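GMP reductase (Trypanosoma brucei brucei, PDB 6JIG) probably catalyses the NADPH-dependent deamination of GMP to IMP, under allosteric control by guanine nucleotides bound in its CBS domains. Local coordinates at residues 93-107 with 120-134. The protein carries 1 engineered substitution. Residues are numbered along the deposited sequence; the frame is centred on the assembly and turned at random.
Sequences RAQSFLIESPRIILP and WKGRVGGVGCLLVVN. With 5GP (guanosine-5'-monophosphate), chain C.
Bends at chi2 (-58°) and chi3 (-69°) fold Arg103 over Trp120. The guanidinium then lies flat on the indole, planes 6° apart, and Arg103 CZ lies 3.5 Å from the centroid of the Trp120 five-membered ring: a cation-pi stack. Arg103 CD adds a CH-pi contact to the six-membered ring, while Gly122 CA covers the opposite face. Arg93 comes instead to the indole rim, its NE 3.4 Å from Trp120 CZ3. That arginine reads the purine's Hoogsteen edge, NE donating to N7 of GMP and NH2 to O6; Arg93 NH2 also donates to Ser101 O at 2.8 Å. Arg103 N reaches the same GMP O6 at 2.9 Å. Extended from CG to NE, Arg123 grips Ala94 O side-on through NE and NH2, both at 3.1 Å, with ribose O4' over its guanidinium face. Beyond the nucleotide, strands 104-105 and 129-133 pair in parallel, beginning with Leu131 N to Arg103 O (3.1 Å). A water donates to Arg103 O and Cys129 O and accepts from GMP N1. Arg93 and Arg103, flanking the beta-alpha-beta unit, thus grip the guanine together with Cys129 on it, so GMP bridges both segments, consistent with a regulatory nucleotide site in the CBS domain.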
loop_
_atom_site.group_PDB
_atom_site.type_symbol
_atom_site.label_atom_id
_atom_site.label_comp_id
_atom_site.label_asym_id
_atom_site.label_seq_id
_atom_site.Cartn_x
_atom_site.Cartn_y
_atom_site.Cartn_z
ATOM N N ARG A 93 8.588 35.600 35.312
ATOM C CA ARG A 93 7.471 36.513 35.497
ATOM C C ARG A 93 6.128 35.794 35.583
ATOM O O ARG A 93 5.128 36.420 35.960
ATOM C CB ARG A 93 7.495 37.538 34.347
ATOM C CG ARG A 93 6.904 38.888 34.660
ATOM C CD ARG A 93 7.811 39.774 35.495
ATOM N NE ARG A 93 7.045 40.909 36.005
ATOM C CZ ARG A 93 7.550 42.098 36.314
ATOM N NH1 ARG A 93 8.848 42.355 36.171
ATOM N NH2 ARG A 93 6.743 43.038 36.763
ATOM N N ALA A 94 6.090 34.484 35.304
ATOM C CA ALA A 94 4.820 33.767 35.269
ATOM C C ALA A 94 4.104 33.810 36.617
ATOM O O ALA A 94 2.873 33.917 36.670
ATOM C CB ALA A 94 5.047 32.320 34.843
ATOM N N GLN A 95 4.853 33.689 37.711
ATOM C CA GLN A 95 4.291 33.772 39.051
ATOM C C GLN A 95 5.415 34.104 40.021
ATOM O O GLN A 95 6.593 33.948 39.706
ATOM C CB GLN A 95 3.591 32.468 39.453
ATOM C CG GLN A 95 4.487 31.246 39.399
ATOM C CD GLN A 95 3.684 29.970 39.358
ATOM O OE1 GLN A 95 3.030 29.665 38.350
ATOM N NE2 GLN A 95 3.692 29.232 40.461
ATOM N N SER A 96 5.033 34.565 41.209
ATOM C CA SER A 96 6.007 34.955 42.221
ATOM C C SER A 96 5.284 35.041 43.558
ATOM O O SER A 96 4.067 34.896 43.628
ATOM C CB SER A 96 6.670 36.293 41.868
ATOM O OG SER A 96 7.820 36.512 42.664
ATOM N N PHE A 97 6.039 35.273 44.627
ATOM C CA PHE A 97 5.395 35.631 45.893
ATOM C C PHE A 97 5.371 37.154 45.966
ATOM O O PHE A 97 4.310 37.773 45.842
ATOM C CB PHE A 97 6.097 35.002 47.095
ATOM C CG PHE A 97 5.449 35.365 48.405
ATOM C CD1 PHE A 97 4.103 35.111 48.610
ATOM C CD2 PHE A 97 6.170 35.991 49.408
ATOM C CE1 PHE A 97 3.476 35.462 49.811
ATOM C CE2 PHE A 97 5.553 36.338 50.609
ATOM C CZ PHE A 97 4.203 36.067 50.805
ATOM N N LEU A 98 6.538 37.767 46.118
ATOM C CA LEU A 98 6.678 39.215 46.000
ATOM C C LEU A 98 7.019 39.541 44.551
ATOM O O LEU A 98 8.087 39.161 44.059
ATOM C CB LEU A 98 7.762 39.740 46.938
ATOM C CG LEU A 98 7.608 39.507 48.443
ATOM C CD1 LEU A 98 8.724 40.246 49.178
ATOM C CD2 LEU A 98 6.266 39.976 48.933
ATOM N N ILE A 99 6.114 40.229 43.863
ATOM C CA ILE A 99 6.382 40.653 42.492
ATOM C C ILE A 99 7.280 41.881 42.535
ATOM O O ILE A 99 6.885 42.934 43.052
ATOM C CB ILE A 99 5.082 40.948 41.731
ATOM C CG1 ILE A 99 4.162 39.729 41.756
ATOM C CG2 ILE A 99 5.393 41.359 40.298
ATOM C CD1 ILE A 99 2.716 40.050 41.374
ATOM N N GLU A 100 8.488 41.752 41.991
ATOM C CA GLU A 100 9.378 42.893 41.890
ATOM C C GLU A 100 9.021 43.707 40.655
ATOM O O GLU A 100 8.543 43.170 39.651
ATOM C CB GLU A 100 10.840 42.444 41.833
ATOM C CG GLU A 100 11.338 41.787 43.118
ATOM C CD GLU A 100 12.858 41.624 43.157
ATOM O OE1 GLU A 100 13.526 41.942 42.147
ATOM O OE2 GLU A 100 13.382 41.173 44.200
ATOM N N SER A 101 9.235 45.015 40.749
ATOM C CA SER A 101 8.926 45.954 39.676
ATOM C C SER A 101 7.548 45.707 39.051
ATOM O O SER A 101 7.439 45.523 37.833
ATOM C CB SER A 101 10.011 45.916 38.613
ATOM O OG SER A 101 11.285 46.073 39.208
ATOM N N PRO A 102 6.484 45.693 39.854
ATOM C CA PRO A 102 5.151 45.459 39.286
ATOM C C PRO A 102 4.818 46.531 38.257
ATOM O O PRO A 102 5.305 47.666 38.323
ATOM C CB PRO A 102 4.224 45.526 40.508
ATOM C CG PRO A 102 4.951 46.382 41.482
ATOM C CD PRO A 102 6.421 46.109 41.267
ATOM N N ARG A 103 4.010 46.146 37.273
ATOM C CA ARG A 103 3.670 47.061 36.192
ATOM C C ARG A 103 2.781 48.188 36.706
ATOM O O ARG A 103 1.863 47.968 37.509
ATOM C CB ARG A 103 2.972 46.313 35.052
ATOM C CG ARG A 103 3.755 45.108 34.501
ATOM C CD ARG A 103 5.139 45.529 33.994
ATOM N NE ARG A 103 5.035 46.343 32.789
ATOM C CZ ARG A 103 6.048 46.984 32.221
ATOM N NH1 ARG A 103 7.268 46.907 32.738
ATOM N NH2 ARG A 103 5.837 47.699 31.122
ATOM N N ILE A 104 3.053 49.406 36.230
ATOM C CA ILE A 104 2.382 50.597 36.732
ATOM C C ILE A 104 1.804 51.390 35.569
ATOM O O ILE A 104 2.082 51.127 34.401
ATOM C CB ILE A 104 3.318 51.488 37.584
ATOM C CG1 ILE A 104 4.664 51.716 36.902
ATOM C CG2 ILE A 104 3.550 50.864 38.933
ATOM C CD1 ILE A 104 4.686 52.821 35.904
ATOM N N ILE A 105 1.004 52.394 35.918
ATOM C CA ILE A 105 0.425 53.310 34.948
ATOM C C ILE A 105 0.197 54.634 35.663
ATOM O O ILE A 105 0.144 54.692 36.894
ATOM C CB ILE A 105 -0.887 52.744 34.357
ATOM C CG1 ILE A 105 -1.273 53.482 33.075
ATOM C CG2 ILE A 105 -1.999 52.761 35.406
ATOM C CD1 ILE A 105 -2.415 52.845 32.345
ATOM N N LEU A 106 0.069 55.714 34.878
ATOM C CA LEU A 106 -0.104 57.036 35.473
ATOM C C LEU A 106 -1.568 57.463 35.419
ATOM O O LEU A 106 -2.321 57.015 34.546
ATOM C CB LEU A 106 0.775 58.059 34.748
ATOM C CG LEU A 106 2.230 57.593 34.606
ATOM C CD1 LEU A 106 3.005 58.455 33.616
ATOM C CD2 LEU A 106 2.930 57.562 35.953
ATOM N N PRO A 107 -2.014 58.320 36.346
ATOM C CA PRO A 107 -3.466 58.528 36.495
ATOM C C PRO A 107 -4.114 59.267 35.338
ATOM O O PRO A 107 -5.313 59.070 35.105
ATOM C CB PRO A 107 -3.579 59.317 37.806
ATOM C CG PRO A 107 -2.250 59.925 38.005
ATOM C CD PRO A 107 -1.254 58.977 37.421
ATOM N N TRP A 120 0.923 43.356 28.624
ATOM C CA TRP A 120 2.370 43.508 28.592
ATOM C C TRP A 120 3.027 42.244 28.050
ATOM O O TRP A 120 2.705 41.132 28.480
ATOM C CB TRP A 120 2.874 43.807 29.999
ATOM C CG TRP A 120 4.352 43.953 30.135
ATOM C CD1 TRP A 120 5.175 44.756 29.398
ATOM C CD2 TRP A 120 5.186 43.299 31.100
ATOM N NE1 TRP A 120 6.473 44.640 29.846
ATOM C CE2 TRP A 120 6.504 43.752 30.888
ATOM C CE3 TRP A 120 4.945 42.372 32.124
ATOM C CZ2 TRP A 120 7.576 43.307 31.654
ATOM C CZ3 TRP A 120 6.012 41.936 32.885
ATOM C CH2 TRP A 120 7.310 42.401 32.646
ATOM N N LYS A 121 3.966 42.417 27.115
ATOM C CA LYS A 121 4.623 41.271 26.494
ATOM C C LYS A 121 5.654 40.603 27.401
ATOM O O LYS A 121 6.210 39.569 27.014
ATOM C CB LYS A 121 5.285 41.700 25.184
ATOM N N GLY A 122 5.910 41.145 28.594
ATOM C CA GLY A 122 6.868 40.558 29.517
ATOM C C GLY A 122 6.378 39.344 30.274
ATOM O O GLY A 122 7.166 38.711 30.985
ATOM N N ARG A 123 5.097 39.014 30.151
ATOM C CA ARG A 123 4.528 37.821 30.758
ATOM C C ARG A 123 3.538 37.244 29.768
ATOM O O ARG A 123 2.725 37.982 29.203
ATOM C CB ARG A 123 3.830 38.133 32.093
ATOM C CG ARG A 123 3.147 36.922 32.736
ATOM C CD ARG A 123 2.493 37.260 34.087
ATOM N NE ARG A 123 1.928 36.053 34.676
ATOM C CZ ARG A 123 0.695 35.625 34.449
ATOM N NH1 ARG A 123 -0.119 36.338 33.675
ATOM N NH2 ARG A 123 0.272 34.492 35.003
ATOM N N VAL A 124 3.605 35.933 29.552
ATOM C CA VAL A 124 2.631 35.290 28.680
ATOM C C VAL A 124 1.259 35.374 29.329
ATOM O O VAL A 124 1.067 34.944 30.473
ATOM C CB VAL A 124 3.032 33.837 28.393
ATOM C CG1 VAL A 124 1.932 33.136 27.606
ATOM C CG2 VAL A 124 4.351 33.804 27.639
ATOM N N GLY A 125 0.298 35.929 28.600
ATOM C CA GLY A 125 -0.992 36.249 29.166
ATOM C C GLY A 125 -1.102 37.652 29.740
ATOM O O GLY A 125 -2.177 38.016 30.228
ATOM N N GLY A 126 -0.036 38.455 29.680
ATOM C CA GLY A 126 -0.106 39.782 30.283
ATOM C C GLY A 126 -0.187 39.736 31.808
ATOM O O GLY A 126 0.177 38.752 32.456
ATOM N N VAL A 127 -0.666 40.842 32.387
ATOM C CA VAL A 127 -0.818 40.971 33.830
ATOM C C VAL A 127 -2.257 41.379 34.127
ATOM O O VAL A 127 -2.986 41.852 33.254
ATOM C CB VAL A 127 0.186 41.976 34.442
ATOM C CG1 VAL A 127 1.628 41.540 34.151
ATOM C CG2 VAL A 127 -0.056 43.378 33.898
ATOM N N GLY A 128 -2.674 41.166 35.373
ATOM C CA GLY A 128 -4.073 41.344 35.710
ATOM C C GLY A 128 -4.404 42.684 36.332
ATOM O O GLY A 128 -5.568 43.080 36.398
ATOM N N CYS A 129 -3.391 43.401 36.783
ATOM C CA CYS A 129 -3.641 44.702 37.360
ATOM C C CYS A 129 -2.443 45.592 37.085
ATOM O O CYS A 129 -1.342 45.121 36.787
ATOM C CB CYS A 129 -3.973 44.571 38.860
ATOM S SG CYS A 129 -2.566 44.559 39.959
ATOM N N LEU A 130 -2.690 46.896 37.102
ATOM C CA LEU A 130 -1.645 47.902 37.044
ATOM C C LEU A 130 -1.800 48.798 38.260
ATOM O O LEU A 130 -2.915 49.211 38.593
ATOM C CB LEU A 130 -1.733 48.753 35.764
ATOM C CG LEU A 130 -1.824 48.057 34.404
ATOM C CD1 LEU A 130 -2.122 49.084 33.306
ATOM C CD2 LEU A 130 -0.536 47.293 34.094
ATOM N N LEU A 131 -0.692 49.086 38.936
ATOM C CA LEU A 131 -0.723 50.012 40.059
ATOM C C LEU A 131 -0.603 51.432 39.524
ATOM O O LEU A 131 0.254 51.717 38.684
ATOM C CB LEU A 131 0.388 49.688 41.060
ATOM C CG LEU A 131 0.090 48.267 41.560
ATOM C CD1 LEU A 131 1.340 47.433 41.803
ATOM C CD2 LEU A 131 -0.840 48.273 42.774
ATOM N N VAL A 132 -1.490 52.307 39.981
ATOM C CA VAL A 132 -1.494 53.698 39.545
ATOM C C VAL A 132 -0.560 54.480 40.457
ATOM O O VAL A 132 -0.725 54.470 41.680
ATOM C CB VAL A 132 -2.914 54.285 39.567
ATOM C CG1 VAL A 132 -2.912 55.694 38.991
ATOM C CG2 VAL A 132 -3.855 53.386 38.786
ATOM N N VAL A 133 0.435 55.139 39.864
ATOM C CA VAL A 133 1.444 55.874 40.610
ATOM C C VAL A 133 1.575 57.271 40.015
ATOM O O VAL A 133 1.183 57.528 38.874
ATOM C CB VAL A 133 2.818 55.162 40.615
ATOM C CG1 VAL A 133 2.702 53.743 41.213
ATOM C CG2 VAL A 133 3.405 55.125 39.214
ATOM N N ASN A 134 2.154 58.178 40.806
ATOM C CA ASN A 134 2.196 59.580 40.392
ATOM C C ASN A 134 3.146 59.792 39.218
ATOM O O ASN A 134 2.816 60.518 38.271
ATOM C CB ASN A 134 2.559 60.471 41.585
ATOM C CG ASN A 134 3.994 60.305 42.033
ATOM O OD1 ASN A 134 4.607 59.253 41.838
ATOM N ND2 ASN A 134 4.539 61.346 42.648
HETATM P P 5GP C . -3.890 38.031 37.538
HETATM O O1P 5GP C . -4.802 37.613 38.668
HETATM O O2P 5GP C . -3.173 39.346 37.760
HETATM O O3P 5GP C . -4.345 37.692 36.131
HETATM O "O5'" 5GP C . -2.625 37.096 37.705
HETATM C "C5'" 5GP C . -1.391 37.709 37.998
HETATM C "C4'" 5GP C . -0.240 36.805 37.691
HETATM O "O4'" 5GP C . 0.717 37.570 36.900
HETATM C "C3'" 5GP C . 0.492 36.362 38.955
HETATM O "O3'" 5GP C . 1.005 35.038 38.811
HETATM C "C2'" 5GP C . 1.618 37.387 39.053
HETATM O "O2'" 5GP C . 2.738 36.994 39.814
HETATM C "C1'" 5GP C . 1.954 37.617 37.579
HETATM N N9 5GP C . 2.590 38.913 37.357
HETATM C C8 5GP C . 3.868 39.071 36.978
HETATM N N7 5GP C . 4.160 40.382 36.927
HETATM C C5 5GP C . 3.053 41.063 37.312
HETATM C C6 5GP C . 2.780 42.417 37.451
HETATM O O6 5GP C . 3.665 43.260 37.198
HETATM N N1 5GP C . 1.565 42.805 37.856
HETATM C C2 5GP C . 0.603 41.909 38.124
HETATM N N2 5GP C . -0.610 42.364 38.534
HETATM N N3 5GP C . 0.835 40.566 37.992
HETATM C C4 5GP C . 2.059 40.131 37.589
HETATM O O HOH W 1 0.905 45.482 38.274
#